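Local coordinates for protein polymeric Immunoglobulin Receptor (Oncorhynchus mykiss, PDB 5F1S) that probably binds polymeric immunoglobulins at mucosal surfaces through its immunoglobulin-like ectodomain, as a receptor whose ectodomain corresponds to secretory component, at residues Arg189-Tyr194 and Tyr206-Pro211; Lys144-Ser149 and Phe179-Lys184. All blocks are in the same frame, centred on the assembly; numbering follows the deposited sequence.

Contact 1. Residues Arg189-Tyr194 and Tyr206-Pro211; sequences RDTGWY and YILVTP
Gly-192 and Ile-207 form an antiparallel hydrogen-bonded pair: Ile-207 N reaches Gly-192 O at 2.8 Å, almost straight (173°), and Gly-192 N returns a bond to Ile-207 O. The backbone angles of Gly-192 would drive any beta carbon into the carbonyl oxygen of Thr-191, reason enough for a glycine. With OG1 beside its own backbone N (chi1 -68°), Thr-191 accepts Val-209 N at 2.9 Å and donates to a water that in turn donates to Val-209 O.

Tyr-194 OH donates to Asp-190 O at 2.7 Å, on a lone pair in the carbonyl plane. This is the tyrosine corner of immunoglobulin domains, within the D-x-G-x-Y-x-C sequence; Arg-148 NH1 also bonds to the hydroxyl.

Tyr-206 turns its edge to the face of Trp-193 in a T-shaped stack, planes at 76°. The indole is broad enough to take the phenol edge over its five-membered ring and the CB methylene over its six-membered ring. On the other face, buried Ile-207 rests CG1 3.7 Å from Tyr-194 CD2.

The segments belong to the F-G hairpin of the V-set domain, strands 192-198 and 201-210, flanked by strand 144-148 and, parallel to 201-210, strand 120-124.

Contact 2. Residues Lys144-Ser149 and Phe179-Lys184; sequences KRWCRS and FTVTLK
With CG of Phe-179 set between its backbone N and carbonyl carbon (chi1 62°), the phenyl ring reaches Lys-144, while Trp-146, its CG opposite the backbone N (chi1 172°), extends its indole toward Val-181. The two strands face each other across the core of an immunoglobulin V-set beta-sandwich. They lie in different sheets, their axes 8.8 Å apart at closest and inclined by 39°; no hydrogen bond links them, and the contact is made almost wholly by side chains.

Lys-144 lays its aliphatic chain over one face of the Phe-179 ring. Its CB sits almost straight above the ring centre, 3.6 Å from the centroid, and CG comes within 3.5 Å of Phe-179 CD2. A lysine suits this buried place because its methylenes can pack on a phenyl ring while a bend at chi2 leads the chain away; NZ then forms a salt bridge with Asp-173 and bonds to the carbonyl oxygens of Tyr-139 and His-142. Were Phe-179 replaced by an alanine, the methylenes of Lys-144 would probably lose the ring face they lie on, and a gap would be likely to open beside the Cys-133 to Cys-196 disulfide.

Further along the strands, Val-181 presses CG1 over the face of the five-membered ring of Trp-146, a CH-pi contact, and CG2 lies near Trp-146 CE3. Beta-branching suits valine here, giving the large indole two methyls from a short side chain. Val-131 and Ile-171 pack on the same tryptophan from neighbouring strands.

Leu-183 extends the apolar surface along Trp-146. It crosses the indole at about a right angle, bringing CD1 within 4.2 Å of Trp-146 CZ2 and CD2 3.8 Å from Trp-146 NE1.

Contacts 1 and 2 lie with their centres about 13 Å apart in the same V-set domain. Both segments of contact 2 precede those of contact 1 in the sequence, and strand 178-183 is followed along the chain by strand 192-198. Contact 1 pairs neighbours within one sheet, whereas contact 2 spans the space between the two sheets. Strand 144-148 is the shared element: it pairs with 192-198 along one edge, where Trp-193 O probably accepts a hydrogen bond from Ser-149 N, while its Trp-146 stacks on Tyr-194 and packs against the opposite sheet. The hairpin and the core between the sheets therefore meet at that strand.

Contact 1. Residues Arg189-Tyr194 and Tyr206-Pro211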
loop_
_atom_site.group_PDB
_atom_site.type_symbol
_atom_site.label_atom_id
_atom_site.label_comp_id
_atom_site.label_asym_id
_atom_site.label_seq_id
_atom_site.Cartn_x
_atom_site.Cartn_y
_atom_site.Cartn_z
ATOM N N ARG A 189 -0.840 8.566 -30.622
ATOM C CA ARG A 189 -2.266 8.643 -30.328
ATOM C C ARG A 189 -2.637 7.949 -29.015
ATOM O O ARG A 189 -3.742 8.172 -28.522
ATOM C CB ARG A 189 -3.093 8.034 -31.466
ATOM C CG ARG A 189 -2.953 6.534 -31.602
ATOM C CD ARG A 189 -3.734 5.943 -32.802
ATOM N NE ARG A 189 -3.420 4.518 -32.912
ATOM C CZ ARG A 189 -2.334 4.029 -33.512
ATOM N NH1 ARG A 189 -1.463 4.848 -34.092
ATOM N NH2 ARG A 189 -2.117 2.716 -33.537
ATOM N N ASP A 190 -1.773 7.115 -28.448
ATOM C CA ASP A 190 -2.092 6.475 -27.161
ATOM C C ASP A 190 -2.058 7.453 -25.979
ATOM O O ASP A 190 -2.507 7.095 -24.872
ATOM C CB ASP A 190 -1.121 5.347 -26.861
ATOM C CG ASP A 190 -1.134 4.243 -27.931
ATOM O OD1 ASP A 190 -2.144 4.125 -28.637
ATOM O OD2 ASP A 190 -0.133 3.504 -28.045
ATOM N N THR A 191 -1.492 8.644 -26.153
ATOM C CA THR A 191 -1.454 9.612 -25.056
ATOM C C THR A 191 -2.848 9.864 -24.495
ATOM O O THR A 191 -3.819 10.035 -25.242
ATOM C CB THR A 191 -0.823 10.932 -25.527
ATOM O OG1 THR A 191 0.581 10.709 -25.803
ATOM C CG2 THR A 191 -0.957 11.954 -24.481
ATOM N N GLY A 192 -2.951 9.892 -23.171
ATOM C CA GLY A 192 -4.183 10.281 -22.521
ATOM C C GLY A 192 -4.468 9.471 -21.255
ATOM O O GLY A 192 -3.611 8.762 -20.708
ATOM N N TRP A 193 -5.710 9.607 -20.810
ATOM C CA TRP A 193 -6.185 8.993 -19.589
ATOM C C TRP A 193 -6.777 7.610 -19.832
ATOM O O TRP A 193 -7.535 7.397 -20.797
ATOM C CB TRP A 193 -7.240 9.876 -18.947
ATOM C CG TRP A 193 -6.673 11.080 -18.244
ATOM C CD1 TRP A 193 -6.697 12.389 -18.675
ATOM C CD2 TRP A 193 -5.997 11.078 -16.984
ATOM N NE1 TRP A 193 -6.068 13.184 -17.745
ATOM C CE2 TRP A 193 -5.627 12.414 -16.705
ATOM C CE3 TRP A 193 -5.661 10.078 -16.060
ATOM C CZ2 TRP A 193 -4.957 12.769 -15.528
ATOM C CZ3 TRP A 193 -4.983 10.435 -14.902
ATOM C CH2 TRP A 193 -4.651 11.782 -14.645
ATOM N N TYR A 194 -6.494 6.722 -18.883
ATOM C CA TYR A 194 -6.914 5.323 -18.885
ATOM C C TYR A 194 -7.406 4.951 -17.498
ATOM O O TYR A 194 -7.184 5.667 -16.517
ATOM C CB TYR A 194 -5.758 4.385 -19.240
ATOM C CG TYR A 194 -5.288 4.547 -20.662
ATOM C CD1 TYR A 194 -5.757 3.688 -21.662
ATOM C CD2 TYR A 194 -4.403 5.587 -21.016
ATOM C CE1 TYR A 194 -5.352 3.839 -22.969
ATOM C CE2 TYR A 194 -3.995 5.765 -22.323
ATOM C CZ TYR A 194 -4.466 4.866 -23.304
ATOM O OH TYR A 194 -4.099 4.983 -24.612
ATOM N N TYR A 206 -2.484 8.131 -16.437
ATOM C CA TYR A 206 -2.173 8.930 -17.614
ATOM C C TYR A 206 -0.949 8.380 -18.314
ATOM O O TYR A 206 0.059 8.124 -17.662
ATOM C CB TYR A 206 -1.915 10.403 -17.229
ATOM C CG TYR A 206 -1.908 11.310 -18.448
ATOM C CD1 TYR A 206 -0.727 11.569 -19.143
ATOM C CD2 TYR A 206 -3.084 11.909 -18.917
ATOM C CE1 TYR A 206 -0.714 12.376 -20.272
ATOM C CE2 TYR A 206 -3.072 12.726 -20.035
ATOM C CZ TYR A 206 -1.876 12.975 -20.709
ATOM O OH TYR A 206 -1.851 13.785 -21.830
ATOM N N ILE A 207 -1.049 8.195 -19.635
ATOM C CA ILE A 207 0.076 7.768 -20.463
ATOM C C ILE A 207 0.477 8.957 -21.325
ATOM O O ILE A 207 -0.348 9.495 -22.075
ATOM C CB ILE A 207 -0.295 6.572 -21.365
ATOM C CG1 ILE A 207 -0.791 5.369 -20.532
ATOM C CG2 ILE A 207 0.913 6.159 -22.238
ATOM C CD1 ILE A 207 0.250 4.845 -19.565
ATOM N N LEU A 208 1.742 9.354 -21.242
ATOM C CA LEU A 208 2.266 10.393 -22.120
ATOM C C LEU A 208 3.257 9.763 -23.074
ATOM O O LEU A 208 4.300 9.284 -22.633
ATOM C CB LEU A 208 2.945 11.483 -21.307
ATOM C CG LEU A 208 3.588 12.583 -22.148
ATOM C CD1 LEU A 208 2.561 13.289 -22.965
ATOM C CD2 LEU A 208 4.309 13.527 -21.214
ATOM N N VAL A 209 2.968 9.811 -24.365
ATOM C CA VAL A 209 3.873 9.292 -25.377
ATOM C C VAL A 209 4.643 10.484 -25.934
ATOM O O VAL A 209 4.040 11.444 -26.423
ATOM C CB VAL A 209 3.119 8.564 -26.501
ATOM C CG1 VAL A 209 4.093 7.936 -27.511
ATOM C CG2 VAL A 209 2.227 7.448 -25.913
ATOM N N THR A 210 5.949 10.415 -25.866
ATOM C CA THR A 210 6.776 11.516 -26.304
ATOM C C THR A 210 7.383 11.187 -27.654
ATOM O O THR A 210 7.305 10.052 -28.129
ATOM C CB THR A 210 7.849 11.793 -25.265
ATOM O OG1 THR A 210 8.712 10.657 -25.172
ATOM C CG2 THR A 210 7.193 12.081 -23.896
ATOM N N PRO A 211 7.968 12.172 -28.333
ATOM C CA PRO A 211 8.433 11.929 -29.705
ATOM C C PRO A 211 9.577 10.941 -29.736
ATOM O O PRO A 211 10.413 10.901 -28.815
ATOM C CB PRO A 211 8.899 13.323 -30.177
ATOM C CG PRO A 211 8.135 14.305 -29.313
ATOM C CD PRO A 211 7.953 13.597 -27.980
HETATM O O HOH W 1 1.425 12.358 -27.724
#

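Contact 2. Residues Lys144-Ser149 and Phe179-Lys184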
loop_
_atom_site.group_PDB
_atom_site.type_symbol
_atom_site.label_atom_id
_atom_site.label_comp_id
_atom_site.label_asym_id
_atom_site.label_seq_id
_atom_site.Cartn_x
_atom_site.Cartn_y
_atom_site.Cartn_z
ATOM N N LYS A 144 -9.948 -8.395 -14.446
ATOM C CA LYS A 144 -9.302 -7.085 -14.419
ATOM C C LYS A 144 -9.403 -6.445 -15.797
ATOM O O LYS A 144 -9.374 -7.144 -16.813
ATOM C CB LYS A 144 -7.847 -7.239 -14.026
ATOM C CG LYS A 144 -7.634 -8.053 -12.739
ATOM C CD LYS A 144 -8.474 -7.519 -11.619
ATOM C CE LYS A 144 -8.113 -8.146 -10.299
ATOM N NZ LYS A 144 -8.216 -9.655 -10.225
ATOM N N ARG A 145 -9.471 -5.106 -15.844
ATOM C CA ARG A 145 -9.592 -4.451 -17.140
ATOM C C ARG A 145 -8.732 -3.198 -17.243
ATOM O O ARG A 145 -8.366 -2.572 -16.245
ATOM C CB ARG A 145 -11.034 -4.097 -17.488
ATOM C CG ARG A 145 -11.916 -3.698 -16.445
ATOM C CD ARG A 145 -13.396 -3.742 -16.938
ATOM N NE ARG A 145 -14.061 -2.564 -16.423
ATOM C CZ ARG A 145 -14.539 -2.467 -15.187
ATOM N NH1 ARG A 145 -14.458 -3.495 -14.369
ATOM N NH2 ARG A 145 -15.116 -1.342 -14.774
ATOM N N TRP A 146 -8.352 -2.914 -18.481
ATOM C CA TRP A 146 -7.622 -1.715 -18.875
ATOM C C TRP A 146 -8.455 -1.020 -19.941
ATOM O O TRP A 146 -8.770 -1.632 -20.972
ATOM C CB TRP A 146 -6.251 -2.094 -19.391
ATOM C CG TRP A 146 -5.445 -1.000 -20.011
ATOM C CD1 TRP A 146 -5.187 -0.815 -21.330
ATOM C CD2 TRP A 146 -4.751 0.052 -19.311
ATOM N NE1 TRP A 146 -4.342 0.292 -21.504
ATOM C CE2 TRP A 146 -4.094 0.843 -20.275
ATOM C CE3 TRP A 146 -4.626 0.389 -17.961
ATOM C CZ2 TRP A 146 -3.294 1.961 -19.935
ATOM C CZ3 TRP A 146 -3.842 1.522 -17.622
ATOM C CH2 TRP A 146 -3.195 2.271 -18.606
ATOM N N CYS A 147 -8.885 0.215 -19.664
ATOM C CA CYS A 147 -9.831 0.927 -20.495
ATOM C C CYS A 147 -9.302 2.322 -20.800
ATOM O O CYS A 147 -8.678 2.973 -19.947
ATOM C CB CYS A 147 -11.212 1.060 -19.813
ATOM S SG CYS A 147 -11.766 -0.526 -19.008
ATOM N N ARG A 148 -9.602 2.804 -21.997
ATOM C CA ARG A 148 -9.313 4.202 -22.314
ATOM C C ARG A 148 -10.466 5.061 -21.805
ATOM O O ARG A 148 -11.631 4.749 -22.037
ATOM C CB ARG A 148 -9.101 4.400 -23.827
ATOM C CG ARG A 148 -8.639 5.843 -24.155
ATOM C CD ARG A 148 -7.919 5.963 -25.481
ATOM N NE ARG A 148 -7.796 7.376 -25.845
ATOM C CZ ARG A 148 -6.689 8.090 -25.730
ATOM N NH1 ARG A 148 -5.590 7.544 -25.266
ATOM N NH2 ARG A 148 -6.675 9.360 -26.072
ATOM N N SER A 149 -10.144 6.157 -21.101
ATOM C CA SER A 149 -11.159 7.027 -20.555
ATOM C C SER A 149 -12.077 7.574 -21.653
ATOM O O SER A 149 -11.634 8.025 -22.708
ATOM C CB SER A 149 -10.489 8.186 -19.788
ATOM O OG SER A 149 -11.455 9.033 -19.202
ATOM N N PHE A 179 -2.065 -6.400 -10.968
ATOM C CA PHE A 179 -1.973 -6.805 -12.364
ATOM C C PHE A 179 -1.192 -5.756 -13.118
ATOM O O PHE A 179 -1.270 -4.575 -12.794
ATOM C CB PHE A 179 -3.384 -7.078 -12.981
ATOM C CG PHE A 179 -4.356 -5.894 -13.026
ATOM C CD1 PHE A 179 -4.520 -5.151 -14.188
ATOM C CD2 PHE A 179 -5.174 -5.616 -11.963
ATOM C CE1 PHE A 179 -5.441 -4.130 -14.259
ATOM C CE2 PHE A 179 -6.111 -4.592 -12.023
ATOM C CZ PHE A 179 -6.252 -3.851 -13.180
ATOM N N THR A 180 -0.348 -6.201 -14.035
ATOM C CA THR A 180 0.488 -5.301 -14.824
ATOM C C THR A 180 -0.083 -5.204 -16.224
ATOM O O THR A 180 -0.522 -6.204 -16.800
ATOM C CB THR A 180 1.935 -5.788 -14.895
ATOM O OG1 THR A 180 1.961 -7.105 -15.456
ATOM C CG2 THR A 180 2.528 -5.850 -13.502
ATOM N N VAL A 181 -0.051 -4.000 -16.773
ATOM C CA VAL A 181 -0.516 -3.733 -18.126
ATOM C C VAL A 181 0.725 -3.289 -18.884
ATOM O O VAL A 181 1.347 -2.283 -18.533
ATOM C CB VAL A 181 -1.628 -2.667 -18.182
ATOM C CG1 VAL A 181 -2.094 -2.398 -19.633
ATOM C CG2 VAL A 181 -2.821 -3.043 -17.325
ATOM N N THR A 182 1.120 -4.051 -19.898
ATOM C CA THR A 182 2.271 -3.686 -20.712
ATOM C C THR A 182 1.769 -3.155 -22.044
ATOM O O THR A 182 1.070 -3.866 -22.767
ATOM C CB THR A 182 3.214 -4.879 -20.918
ATOM O OG1 THR A 182 3.716 -5.283 -19.652
ATOM C CG2 THR A 182 4.399 -4.472 -21.789
ATOM N N LEU A 183 2.079 -1.886 -22.327
ATOM C CA LEU A 183 1.837 -1.264 -23.624
ATOM C C LEU A 183 3.093 -1.508 -24.453
ATOM O O LEU A 183 4.159 -0.969 -24.145
ATOM C CB LEU A 183 1.551 0.226 -23.460
ATOM C CG LEU A 183 0.512 0.516 -22.368
ATOM C CD1 LEU A 183 0.184 2.009 -22.286
ATOM C CD2 LEU A 183 -0.724 -0.190 -22.637
ATOM N N LYS A 184 2.977 -2.369 -25.470
ATOM C CA LYS A 184 4.153 -2.995 -26.053
ATOM C C LYS A 184 4.883 -2.075 -27.015
ATOM O O LYS A 184 6.119 -2.154 -27.120
ATOM C CB LYS A 184 3.742 -4.283 -26.765
ATOM C CG LYS A 184 3.805 -5.490 -25.859
ATOM C CD LYS A 184 2.654 -6.463 -26.091
ATOM C CE LYS A 184 2.859 -7.343 -27.263
ATOM N NZ LYS A 184 2.086 -8.614 -27.097
#